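Local coordinates for protein undecaprenyl pyrophosphate synthase (Campylobacter jejuni, PDB 3UGS) that probably condenses isopentenyl diphosphate with an allylic diphosphate to build long polyprenyl chains, working as a magnesium-dependent cis-prenyltransferase homodimer, at residues L102-D107 against A131-A136; D138-A143 against Q161-P166; R80-A85 against E111-V116; I51-L56 against A125-L130. All blocks are in the same frame, centred on the assembly; numbering follows the deposited sequence.

Contact 1: L102-D107 against A131-A136; sequences LSRLED and AISYGA
Leu105 lays its forked end across the side chain of Ile132, the two running at about a right angle, so that both leucine methyls face a single branch of the isoleucine: CD2 of Leu105 is 4.0 Å from CG2 of Ile132, and CD1 of Leu105 lies 4.1 Å from the same methyl. That branch can face the leucine because CG2 of Ile132 stands anti to the backbone N while CG1 turns back beside it (chi1 -41°). Beta-branching thus gives Ile132 one arm for Leu105 and another for helix 107-120, where Ile113 packs against both residues. Leu105 CD2 also reaches CB of Ser133, at 4.1 Å. Leu102 starts out pointing away from the strand end, yet the CD2 branch of its fork turns back to 3.8 Å from the carbonyl O of Ile132. From the far end of the short 3-10 turn, Arg104 lays its aliphatic base alongside Ser133, with CB of Arg104 3.7 Å from OG of Ser133, before its chain bends at chi3 and the guanidinium goes on to a cation-pi contact with Trp64. The backbone turns a corner at Ile132 and Ser133, where a short hydroxyl side chain suits because it can bond to the neighbouring loop. Between the segments there is no hydrogen bond, only van der Waals packing. The buried Ser133 OG is instead hydrogen-bonded to the carbonyl of Asp101 and to NE1 of Trp64, a probable substrate-binding residue. The chemistry therefore implies an apolar seat for the loop, with one serine hydroxyl linking that loop to the indole beside the probable substrate site.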
loop_
_atom_site.group_PDB
_atom_site.type_symbol
_atom_site.label_atom_id
_atom_site.label_comp_id
_atom_site.label_asym_id
_atom_site.label_seq_id
_atom_site.Cartn_x
_atom_site.Cartn_y
_atom_site.Cartn_z
ATOM N N LEU A 102 18.146 -10.655 -2.800
ATOM C CA LEU A 102 19.060 -10.876 -3.928
ATOM C C LEU A 102 19.681 -12.268 -3.843
ATOM O O LEU A 102 20.245 -12.773 -4.825
ATOM C CB LEU A 102 20.194 -9.858 -3.980
ATOM C CG LEU A 102 19.867 -8.393 -4.218
ATOM C CD1 LEU A 102 21.186 -7.641 -4.310
ATOM C CD2 LEU A 102 18.993 -8.160 -5.453
ATOM N N SER A 103 19.554 -12.876 -2.669
ATOM C CA SER A 103 20.150 -14.220 -2.423
ATOM C C SER A 103 19.461 -15.300 -3.244
ATOM O O SER A 103 19.994 -16.372 -3.436
ATOM C CB SER A 103 20.147 -14.635 -0.945
ATOM O OG SER A 103 18.944 -15.315 -0.619
ATOM N N ARG A 104 18.280 -14.971 -3.745
ATOM C CA ARG A 104 17.446 -15.919 -4.578
ATOM C C ARG A 104 17.847 -15.914 -6.054
ATOM O O ARG A 104 17.335 -16.680 -6.869
ATOM C CB ARG A 104 15.936 -15.670 -4.388
ATOM C CG ARG A 104 15.420 -16.247 -3.060
ATOM C CD ARG A 104 13.918 -16.105 -2.873
ATOM N NE ARG A 104 13.116 -17.188 -3.465
ATOM C CZ ARG A 104 11.795 -17.313 -3.295
ATOM N NH1 ARG A 104 11.115 -16.444 -2.535
ATOM N NH2 ARG A 104 11.150 -18.316 -3.884
ATOM N N LEU A 105 18.819 -15.071 -6.362
ATOM C CA LEU A 105 19.277 -14.880 -7.743
ATOM C C LEU A 105 20.478 -15.747 -8.123
ATOM O O LEU A 105 21.360 -16.025 -7.322
ATOM C CB LEU A 105 19.605 -13.419 -8.037
ATOM C CG LEU A 105 18.460 -12.387 -7.869
ATOM C CD1 LEU A 105 19.003 -10.963 -7.978
ATOM C CD2 LEU A 105 17.319 -12.583 -8.864
ATOM N N GLU A 106 20.503 -16.162 -9.382
ATOM C CA GLU A 106 21.679 -16.855 -9.925
ATOM C C GLU A 106 22.941 -16.017 -9.692
ATOM O O GLU A 106 22.914 -14.795 -9.709
ATOM C CB GLU A 106 21.541 -17.171 -11.420
ATOM C CG GLU A 106 20.561 -18.284 -11.734
ATOM C CD GLU A 106 20.554 -18.666 -13.218
ATOM O OE1 GLU A 106 21.215 -17.974 -14.024
ATOM O OE2 GLU A 106 19.878 -19.652 -13.598
ATOM N N ASP A 107 24.043 -16.716 -9.519
ATOM C CA ASP A 107 25.381 -16.103 -9.273
ATOM C C ASP A 107 25.778 -15.041 -10.267
ATOM O O ASP A 107 26.192 -13.964 -9.905
ATOM C CB ASP A 107 26.489 -17.170 -9.290
ATOM C CG ASP A 107 26.462 -18.049 -8.063
ATOM O OD1 ASP A 107 25.991 -17.551 -7.017
ATOM O OD2 ASP A 107 26.904 -19.221 -8.151
ATOM N N ALA A 131 14.152 -2.900 -7.884
ATOM C CA ALA A 131 13.542 -3.977 -7.095
ATOM C C ALA A 131 13.525 -5.315 -7.820
ATOM O O ALA A 131 12.770 -5.541 -8.753
ATOM C CB ALA A 131 12.141 -3.586 -6.662
ATOM N N ILE A 132 14.382 -6.205 -7.360
ATOM C CA ILE A 132 14.598 -7.534 -8.015
ATOM C C ILE A 132 14.530 -8.669 -7.029
ATOM O O ILE A 132 15.243 -8.670 -6.030
ATOM C CB ILE A 132 15.968 -7.685 -8.700
ATOM C CG1 ILE A 132 16.327 -6.420 -9.424
ATOM C CG2 ILE A 132 15.964 -8.856 -9.668
ATOM C CD1 ILE A 132 17.808 -6.380 -9.792
ATOM N N SER A 133 13.702 -9.652 -7.360
ATOM C CA SER A 133 13.326 -10.680 -6.391
ATOM C C SER A 133 12.951 -9.961 -5.083
ATOM O O SER A 133 13.415 -10.260 -4.006
ATOM C CB SER A 133 14.474 -11.654 -6.122
ATOM O OG SER A 133 14.074 -12.579 -5.108
ATOM N N TYR A 134 12.141 -8.954 -5.249
ATOM C CA TYR A 134 11.741 -8.075 -4.156
ATOM C C TYR A 134 10.261 -8.197 -3.829
ATOM O O TYR A 134 9.405 -8.261 -4.678
ATOM C CB TYR A 134 12.063 -6.617 -4.466
ATOM C CG TYR A 134 11.372 -5.660 -3.559
ATOM C CD1 TYR A 134 12.042 -5.087 -2.480
ATOM C CD2 TYR A 134 10.034 -5.363 -3.738
ATOM C CE1 TYR A 134 11.393 -4.214 -1.616
ATOM C CE2 TYR A 134 9.385 -4.517 -2.885
ATOM C CZ TYR A 134 10.057 -3.936 -1.827
ATOM O OH TYR A 134 9.372 -3.070 -0.975
ATOM N N GLY A 135 9.978 -8.194 -2.551
ATOM C CA GLY A 135 8.612 -8.063 -2.080
ATOM C C GLY A 135 8.571 -7.199 -0.844
ATOM O O GLY A 135 9.511 -7.230 -0.034
ATOM N N ALA A 136 7.482 -6.446 -0.695
ATOM C CA ALA A 136 7.359 -5.445 0.408
ATOM C C ALA A 136 7.259 -6.157 1.724
ATOM O O ALA A 136 7.850 -5.774 2.712
ATOM C CB ALA A 136 6.157 -4.527 0.225
#

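Contact 2: D138-A143 against Q161-P166; sequences DEIIRA and QNLDLP
Glu139 slides its carboxylate over Leu163 and up to the backbone beyond it, while Asp138, one residue earlier on the helix, faces Arg142 a turn later: NE of Arg142 meets OD2 of Asp138 at 2.8 Å in an almost straight bond. With CG anti to the backbone N (chi1 -169°) and the chain extended, Glu139 brings OE2 to 3.0 Å from N of Leu165, which donates nearly along the C-O axis. A carboxylate suits this buried place because its oxygens accept bonds from the loop backbone and, through OE1, from Tyr134 OH and Gln188. Ile140 adds an apolar contact, CG1 touching CD2 of Leu163 at 4.3 Å. Arg142 then grips Asp164 end-on, NH1 to OD2 at 2.6 Å and NH2 to OD1 at 2.9 Å, although the guanidinium and carboxylate planes are 39° apart. Held at NE, NH1 and NH2, the guanidinium can hardly rotate. Ala143 is small enough for the loop to come close, its CB 3.6 Å from the carbonyl O of Asn162. Helix 136-149 is thereby tied to the loop between helix 156-161 and strand 171-175; Asp164 also reaches Gly100, just past strand 94-99, and Ile140 meets Ile140 of the second subunit.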
loop_
_atom_site.group_PDB
_atom_site.type_symbol
_atom_site.label_atom_id
_atom_site.label_comp_id
_atom_site.label_asym_id
_atom_site.label_seq_id
_atom_site.Cartn_x
_atom_site.Cartn_y
_atom_site.Cartn_z
ATOM N N ASP A 138 8.311 -9.108 2.491
ATOM C CA ASP A 138 9.641 -9.705 2.733
ATOM C C ASP A 138 10.603 -8.629 3.190
ATOM O O ASP A 138 11.347 -8.807 4.111
ATOM C CB ASP A 138 10.151 -10.425 1.453
ATOM C CG ASP A 138 11.630 -10.880 1.539
ATOM O OD1 ASP A 138 11.901 -11.904 2.160
ATOM O OD2 ASP A 138 12.531 -10.247 0.931
ATOM N N GLU A 139 10.589 -7.484 2.521
ATOM C CA GLU A 139 11.467 -6.354 2.918
ATOM C C GLU A 139 11.175 -5.986 4.381
ATOM O O GLU A 139 12.052 -5.833 5.246
ATOM C CB GLU A 139 11.260 -5.152 2.030
ATOM C CG GLU A 139 12.330 -4.062 2.231
ATOM C CD GLU A 139 11.913 -2.679 1.691
ATOM O OE1 GLU A 139 10.704 -2.468 1.298
ATOM O OE2 GLU A 139 12.805 -1.778 1.685
ATOM N N ILE A 140 9.894 -5.908 4.668
ATOM C CA ILE A 140 9.429 -5.555 6.032
ATOM C C ILE A 140 9.928 -6.548 7.103
ATOM O O ILE A 140 10.374 -6.171 8.191
ATOM C CB ILE A 140 7.911 -5.406 6.120
ATOM C CG1 ILE A 140 7.459 -4.169 5.316
ATOM C CG2 ILE A 140 7.461 -5.283 7.577
ATOM C CD1 ILE A 140 5.956 -3.979 5.292
ATOM N N ILE A 141 9.859 -7.820 6.770
ATOM C CA ILE A 141 10.344 -8.910 7.681
ATOM C C ILE A 141 11.842 -8.811 7.891
ATOM O O ILE A 141 12.347 -8.907 8.986
ATOM C CB ILE A 141 9.985 -10.333 7.194
ATOM C CG1 ILE A 141 8.778 -10.863 7.982
ATOM C CG2 ILE A 141 11.077 -11.329 7.606
ATOM C CD1 ILE A 141 7.451 -10.211 7.772
ATOM N N ARG A 142 12.538 -8.582 6.806
ATOM C CA ARG A 142 13.990 -8.442 6.821
ATOM C C ARG A 142 14.413 -7.218 7.635
ATOM O O ARG A 142 15.429 -7.205 8.318
ATOM C CB ARG A 142 14.592 -8.407 5.394
ATOM C CG ARG A 142 14.375 -9.745 4.653
ATOM C CD ARG A 142 15.226 -10.000 3.415
ATOM N NE ARG A 142 14.680 -9.212 2.303
ATOM C CZ ARG A 142 15.139 -8.033 1.918
ATOM N NH1 ARG A 142 14.514 -7.358 0.952
ATOM N NH2 ARG A 142 16.217 -7.531 2.499
ATOM N N ALA A 143 13.618 -6.178 7.553
ATOM C CA ALA A 143 13.936 -4.952 8.295
ATOM C C ALA A 143 13.775 -5.175 9.792
ATOM O O ALA A 143 14.583 -4.699 10.605
ATOM C CB ALA A 143 13.080 -3.819 7.855
ATOM N N GLN A 161 14.138 2.748 9.135
ATOM C CA GLN A 161 15.584 2.996 8.877
ATOM C C GLN A 161 16.340 1.716 8.487
ATOM O O GLN A 161 17.459 1.754 8.033
ATOM C CB GLN A 161 16.300 3.643 10.069
ATOM C CG GLN A 161 15.841 5.062 10.350
ATOM C CD GLN A 161 15.658 5.891 9.057
ATOM O OE1 GLN A 161 14.520 6.370 8.747
ATOM N NE2 GLN A 161 16.777 6.093 8.298
ATOM N N ASN A 162 15.725 0.593 8.712
ATOM C CA ASN A 162 16.343 -0.698 8.373
ATOM C C ASN A 162 15.775 -1.391 7.144
ATOM O O ASN A 162 16.206 -2.499 6.772
ATOM C CB ASN A 162 16.368 -1.652 9.572
ATOM C CG ASN A 162 17.446 -1.271 10.578
ATOM O OD1 ASN A 162 18.630 -1.588 10.362
ATOM N ND2 ASN A 162 17.059 -0.562 11.652
ATOM N N LEU A 163 14.821 -0.724 6.515
ATOM C CA LEU A 163 14.303 -1.190 5.223
ATOM C C LEU A 163 15.444 -1.178 4.212
ATOM O O LEU A 163 16.424 -0.500 4.380
ATOM C CB LEU A 163 13.124 -0.371 4.727
ATOM C CG LEU A 163 11.793 -0.517 5.459
ATOM C CD1 LEU A 163 10.921 0.684 5.122
ATOM C CD2 LEU A 163 11.115 -1.833 5.107
ATOM N N ASP A 164 15.322 -2.011 3.180
ATOM C CA ASP A 164 16.271 -1.975 2.035
ATOM C C ASP A 164 16.298 -0.549 1.473
ATOM O O ASP A 164 17.306 -0.082 0.982
ATOM C CB ASP A 164 15.839 -2.890 0.900
ATOM C CG ASP A 164 16.179 -4.337 1.142
ATOM O OD1 ASP A 164 16.840 -4.676 2.166
ATOM O OD2 ASP A 164 15.798 -5.156 0.263
ATOM N N LEU A 165 15.134 0.094 1.527
ATOM C CA LEU A 165 14.924 1.459 1.013
ATOM C C LEU A 165 14.087 2.309 1.960
ATOM O O LEU A 165 12.877 2.405 1.828
ATOM C CB LEU A 165 14.293 1.435 -0.383
ATOM C CG LEU A 165 14.141 2.778 -1.102
ATOM C CD1 LEU A 165 15.460 3.486 -1.333
ATOM C CD2 LEU A 165 13.426 2.511 -2.406
ATOM N N PRO A 166 14.756 2.980 2.902
ATOM C CA PRO A 166 14.083 3.755 3.951
ATOM C C PRO A 166 13.198 4.914 3.510
ATOM O O PRO A 166 12.306 5.354 4.262
ATOM C CB PRO A 166 15.264 4.287 4.786
ATOM C CG PRO A 166 16.386 3.330 4.535
ATOM C CD PRO A 166 16.226 3.008 3.075
#

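Contact 3: R80-A85 against E111-V116; sequences RCLDEA and EKITLV
Leu82 of helix 68-88 faces Ile113 and Val116 of helix 107-120 in a nearly parallel helix pair flanking the parallel sheet of the cis-prenyltransferase fold. The short segments cross at 23° with their axes 10.0 Å apart, a spacing that leaves room for branched aliphatic side chains. Apolar packing carries the inner side. Leu82 uses both arms, CD1 reaching CG1 of Ile113 at 4.1 Å and CD2 reaching CG1 of Val116 at 4.3 Å. A forked leucine suits this place because it can serve two turns of the partner helix. Ile113 and Val116 continue inward to Ala98 and Leu96 of strand 94-99, so the same residues join helix to helix and helix to sheet. Charge pairing belongs to the more open margin. There Lys112, with CG anti to the backbone N (chi1 -161°) and extended, passes Leu82 with its methylenes and delivers NZ to Asp83, a salt bridge whose geometry is doubtful; Asp79 is a second carboxylate partner of NZ. Lysine fits such a border, apolar in its stem and charged at its end. About a turn beyond Leu82, small Ala85 lets Val116 close in, CG2 of the valine lying 3.8 Å from the carbonyl O of Ala85.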
loop_
_atom_site.group_PDB
_atom_site.type_symbol
_atom_site.label_atom_id
_atom_site.label_comp_id
_atom_site.label_asym_id
_atom_site.label_seq_id
_atom_site.Cartn_x
_atom_site.Cartn_y
_atom_site.Cartn_z
ATOM N N ARG A 80 20.200 -7.567 -20.246
ATOM C CA ARG A 80 20.379 -6.540 -21.287
ATOM C C ARG A 80 20.422 -5.156 -20.643
ATOM O O ARG A 80 21.258 -4.332 -20.958
ATOM C CB ARG A 80 19.289 -6.575 -22.369
ATOM C CG ARG A 80 19.226 -7.910 -23.112
ATOM C CD ARG A 80 19.214 -7.751 -24.625
ATOM N NE ARG A 80 17.914 -7.330 -25.150
ATOM C CZ ARG A 80 16.958 -8.155 -25.593
ATOM N NH1 ARG A 80 17.135 -9.480 -25.578
ATOM N NH2 ARG A 80 15.812 -7.650 -26.052
ATOM N N CYS A 81 19.512 -4.935 -19.711
ATOM C CA CYS A 81 19.406 -3.627 -19.014
ATOM C C CYS A 81 20.586 -3.372 -18.098
ATOM O O CYS A 81 21.025 -2.246 -17.889
ATOM C CB CYS A 81 18.136 -3.506 -18.195
ATOM S SG CYS A 81 16.654 -3.580 -19.206
ATOM N N LEU A 82 21.051 -4.434 -17.488
ATOM C CA LEU A 82 22.207 -4.314 -16.596
ATOM C C LEU A 82 23.445 -3.868 -17.391
ATOM O O LEU A 82 24.236 -3.061 -16.946
ATOM C CB LEU A 82 22.503 -5.625 -15.873
ATOM C CG LEU A 82 21.561 -5.899 -14.691
ATOM C CD1 LEU A 82 21.899 -7.227 -14.037
ATOM C CD2 LEU A 82 21.588 -4.749 -13.691
ATOM N N ASP A 83 23.557 -4.420 -18.580
ATOM C CA ASP A 83 24.639 -4.063 -19.535
ATOM C C ASP A 83 24.584 -2.593 -19.955
ATOM O O ASP A 83 25.567 -1.869 -19.881
ATOM C CB ASP A 83 24.597 -4.949 -20.775
ATOM C CG ASP A 83 25.000 -6.414 -20.479
ATOM O OD1 ASP A 83 25.740 -6.686 -19.499
ATOM O OD2 ASP A 83 24.567 -7.288 -21.257
ATOM N N GLU A 84 23.407 -2.151 -20.356
ATOM C CA GLU A 84 23.157 -0.711 -20.695
ATOM C C GLU A 84 23.623 0.182 -19.558
ATOM O O GLU A 84 24.282 1.194 -19.749
ATOM C CB GLU A 84 21.681 -0.389 -20.968
ATOM C CG GLU A 84 21.241 -0.652 -22.397
ATOM C CD GLU A 84 21.553 0.492 -23.352
ATOM O OE1 GLU A 84 21.949 1.583 -22.883
ATOM O OE2 GLU A 84 21.397 0.291 -24.583
ATOM N N ALA A 85 23.271 -0.248 -18.364
ATOM C CA ALA A 85 23.603 0.508 -17.128
ATOM C C ALA A 85 25.106 0.472 -16.841
ATOM O O ALA A 85 25.691 1.424 -16.368
ATOM C CB ALA A 85 22.795 -0.002 -15.928
ATOM N N GLU A 111 26.459 -10.921 -9.136
ATOM C CA GLU A 111 27.789 -10.325 -9.382
ATOM C C GLU A 111 27.701 -9.140 -10.361
ATOM O O GLU A 111 28.345 -8.107 -10.197
ATOM C CB GLU A 111 28.766 -11.388 -9.917
ATOM N N LYS A 112 26.888 -9.302 -11.381
ATOM C CA LYS A 112 26.721 -8.269 -12.390
ATOM C C LYS A 112 25.992 -7.051 -11.814
ATOM O O LYS A 112 26.282 -5.920 -12.119
ATOM C CB LYS A 112 25.951 -8.856 -13.538
ATOM C CG LYS A 112 26.073 -8.085 -14.818
ATOM C CD LYS A 112 25.283 -8.779 -15.906
ATOM C CE LYS A 112 25.647 -8.206 -17.252
ATOM N NZ LYS A 112 25.413 -9.200 -18.334
ATOM N N ILE A 113 25.042 -7.325 -10.951
ATOM C CA ILE A 113 24.386 -6.278 -10.130
ATOM C C ILE A 113 25.410 -5.543 -9.287
ATOM O O ILE A 113 25.460 -4.322 -9.283
ATOM C CB ILE A 113 23.301 -6.846 -9.181
ATOM C CG1 ILE A 113 22.032 -7.164 -9.969
ATOM C CG2 ILE A 113 22.961 -5.863 -8.065
ATOM C CD1 ILE A 113 21.201 -8.265 -9.351
ATOM N N THR A 114 26.189 -6.320 -8.558
ATOM C CA THR A 114 27.200 -5.768 -7.634
ATOM C C THR A 114 28.179 -4.897 -8.396
ATOM O O THR A 114 28.599 -3.851 -7.957
ATOM C CB THR A 114 28.037 -6.841 -6.934
ATOM O OG1 THR A 114 28.307 -7.868 -7.890
ATOM C CG2 THR A 114 27.312 -7.424 -5.703
ATOM N N LEU A 115 28.493 -5.359 -9.574
ATOM C CA LEU A 115 29.424 -4.665 -10.456
ATOM C C LEU A 115 28.952 -3.262 -10.787
ATOM O O LEU A 115 29.660 -2.268 -10.554
ATOM C CB LEU A 115 29.612 -5.438 -11.762
ATOM C CG LEU A 115 30.900 -5.051 -12.524
ATOM C CD1 LEU A 115 32.158 -5.427 -11.735
ATOM C CD2 LEU A 115 30.900 -5.692 -13.919
ATOM N N VAL A 116 27.759 -3.179 -11.350
ATOM C CA VAL A 116 27.252 -1.850 -11.777
ATOM C C VAL A 116 27.036 -1.012 -10.521
ATOM O O VAL A 116 27.282 0.180 -10.493
ATOM C CB VAL A 116 25.976 -1.908 -12.642
ATOM C CG1 VAL A 116 24.841 -2.567 -11.885
ATOM C CG2 VAL A 116 25.531 -0.515 -13.077
#

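Contact 4: I51-L56 against A125-L130; sequences ISNLSL and ALCVNL
Asn129 reaches over its neighbouring strand with ND2, which lies beside both Asn53 and Ser55. The bond to OD1 of Asn53 is 2.8 Å long and falls on a carbonyl lone pair in plane, the two amides being turned only 22° apart. The second N-H goes to OG of Ser55 at 3.2 Å, so both protons of one amide are used and its rotation is fixed. Asparagine suits the place, since its amide is short enough to stay over the strand pair and offers two donors. Asn53 is steadied in turn by its own ND2, bonded to OG of Ser52, itself bonded to O of Lys8, while OG of Ser55 also pairs with His9 on strand 9-14. Beneath these side chains, strands 53-60 and 126-134 run parallel as inner neighbours of the six-stranded sheet at the heart of the cis-prenyltransferase fold. Their ladder is made by Cys127 N to Ser52 O, Leu54 N to Cys127 O (3.0 Å), Asn129 N to Leu54 O and Leu56 N to Asn129 O (2.8 Å). The reverse face is aliphatic and turned to helix 34-48: Leu54 meets Leu42 there, and Leu56 meets Met39. Leu56 crosses Val128 obliquely, CD1 to CG1 at 4.0 Å, and sets CB 4.1 Å from CD1 of Leu130. Leu126, with CG anti to the backbone N (chi1 180°), swings back toward the first strand, where its CD1 comes 4.3 Å from CB of Leu54. At the entry to the pair, one water sits between the carbonyls of Ile51 and Ala125, 2.9 Å from O of Ile51.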
loop_
_atom_site.group_PDB
_atom_site.type_symbol
_atom_site.label_atom_id
_atom_site.label_comp_id
_atom_site.label_asym_id
_atom_site.label_seq_id
_atom_site.Cartn_x
_atom_site.Cartn_y
_atom_site.Cartn_z
ATOM N N ILE A 51 13.959 15.190 -8.831
ATOM C CA ILE A 51 13.512 13.925 -8.194
ATOM C C ILE A 51 14.776 13.070 -7.946
ATOM O O ILE A 51 15.346 12.551 -8.856
ATOM C CB ILE A 51 12.509 13.163 -9.056
ATOM C CG1 ILE A 51 11.218 13.978 -9.169
ATOM C CG2 ILE A 51 12.255 11.760 -8.510
ATOM C CD1 ILE A 51 10.144 13.343 -10.048
ATOM N N SER A 52 15.185 12.949 -6.692
ATOM C CA SER A 52 16.491 12.308 -6.339
ATOM C C SER A 52 16.458 10.773 -6.505
ATOM O O SER A 52 17.451 10.130 -6.797
ATOM C CB SER A 52 16.939 12.651 -4.931
ATOM O OG SER A 52 16.006 12.165 -3.990
ATOM N N ASN A 53 15.284 10.210 -6.328
ATOM C CA ASN A 53 15.131 8.750 -6.308
ATOM C C ASN A 53 14.048 8.280 -7.234
ATOM O O ASN A 53 12.928 8.797 -7.205
ATOM C CB ASN A 53 14.805 8.209 -4.921
ATOM C CG ASN A 53 16.022 8.025 -4.072
ATOM O OD1 ASN A 53 16.499 6.880 -3.919
ATOM N ND2 ASN A 53 16.552 9.126 -3.537
ATOM N N LEU A 54 14.425 7.288 -8.025
ATOM C CA LEU A 54 13.540 6.648 -8.974
ATOM C C LEU A 54 13.561 5.154 -8.746
ATOM O O LEU A 54 14.600 4.496 -8.861
ATOM C CB LEU A 54 13.908 6.977 -10.417
ATOM C CG LEU A 54 13.143 6.217 -11.490
ATOM C CD1 LEU A 54 11.697 6.687 -11.609
ATOM C CD2 LEU A 54 13.902 6.345 -12.825
ATOM N N SER A 55 12.382 4.640 -8.435
ATOM C CA SER A 55 12.236 3.259 -8.027
ATOM C C SER A 55 11.445 2.498 -9.041
ATOM O O SER A 55 10.351 2.889 -9.435
ATOM C CB SER A 55 11.622 3.132 -6.645
ATOM O OG SER A 55 12.562 3.517 -5.632
ATOM N N LEU A 56 12.054 1.393 -9.471
ATOM C CA LEU A 56 11.492 0.551 -10.559
ATOM C C LEU A 56 11.321 -0.872 -10.114
ATOM O O LEU A 56 12.129 -1.365 -9.388
ATOM C CB LEU A 56 12.353 0.578 -11.841
ATOM C CG LEU A 56 12.769 1.989 -12.297
ATOM C CD1 LEU A 56 13.798 1.852 -13.415
ATOM C CD2 LEU A 56 11.557 2.872 -12.703
ATOM N N ALA A 125 23.645 12.382 -9.230
ATOM C CA ALA A 125 22.566 13.140 -9.949
ATOM C C ALA A 125 21.159 12.518 -9.899
ATOM O O ALA A 125 20.137 13.208 -9.891
ATOM C CB ALA A 125 22.960 13.347 -11.415
ATOM N N LEU A 126 21.145 11.195 -9.944
ATOM C CA LEU A 126 19.931 10.403 -9.797
ATOM C C LEU A 126 20.289 9.037 -9.249
ATOM O O LEU A 126 21.323 8.449 -9.627
ATOM C CB LEU A 126 19.201 10.242 -11.130
ATOM C CG LEU A 126 17.922 9.429 -11.128
ATOM C CD1 LEU A 126 16.908 10.063 -10.191
ATOM C CD2 LEU A 126 17.351 9.299 -12.527
ATOM N N CYS A 127 19.409 8.539 -8.385
ATOM C CA CYS A 127 19.546 7.214 -7.804
ATOM C C CYS A 127 18.401 6.283 -8.250
ATOM O O CYS A 127 17.271 6.450 -7.865
ATOM C CB CYS A 127 19.632 7.274 -6.297
ATOM S SG CYS A 127 19.874 5.618 -5.581
ATOM N N VAL A 128 18.746 5.318 -9.095
ATOM C CA VAL A 128 17.807 4.337 -9.605
ATOM C C VAL A 128 17.791 3.082 -8.729
ATOM O O VAL A 128 18.732 2.256 -8.698
ATOM C CB VAL A 128 18.091 3.944 -11.045
ATOM C CG1 VAL A 128 17.109 2.851 -11.477
ATOM C CG2 VAL A 128 18.008 5.158 -11.956
ATOM N N ASN A 129 16.694 2.977 -7.994
ATOM C CA ASN A 129 16.423 1.822 -7.098
ATOM C C ASN A 129 15.674 0.714 -7.863
ATOM O O ASN A 129 14.540 0.882 -8.311
ATOM C CB ASN A 129 15.623 2.218 -5.871
ATOM C CG ASN A 129 16.252 3.367 -5.117
ATOM O OD1 ASN A 129 17.408 3.277 -4.727
ATOM N ND2 ASN A 129 15.493 4.443 -4.885
ATOM N N LEU A 130 16.364 -0.397 -8.005
ATOM C CA LEU A 130 15.864 -1.515 -8.800
ATOM C C LEU A 130 15.449 -2.662 -7.888
ATOM O O LEU A 130 16.274 -3.301 -7.217
ATOM C CB LEU A 130 16.911 -1.982 -9.823
ATOM C CG LEU A 130 16.401 -2.880 -10.965
ATOM C CD1 LEU A 130 15.358 -2.170 -11.846
ATOM C CD2 LEU A 130 17.575 -3.351 -11.826
HETATM O O HOH W 1 17.627 13.900 -9.998
#

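Contacts 1 and 4 share strand 126-134 and lie 18 Å apart between centres: contact 4 joins its beginning to strand 53-60, and contact 1 seats the loop after strand 94-99 against its far end. Contact 3 lies about 15 Å from contact 4, on helices 68-88 and 107-120, between strands 53-60 and 126-134 in the chain; its Ile113 packs against Leu105 and Ile132 of contact 1. Contact 2 closes last along the chain, reaching contact 1 through Tyr134 and Glu139 and contact 4 through Leu165. Together they hold the sheet to its flanking helices; side chains of contacts 1, 3 and 4 come within about 7 to 8 Å of bound farnesyl monophosphate, and contact 2 lies farther off.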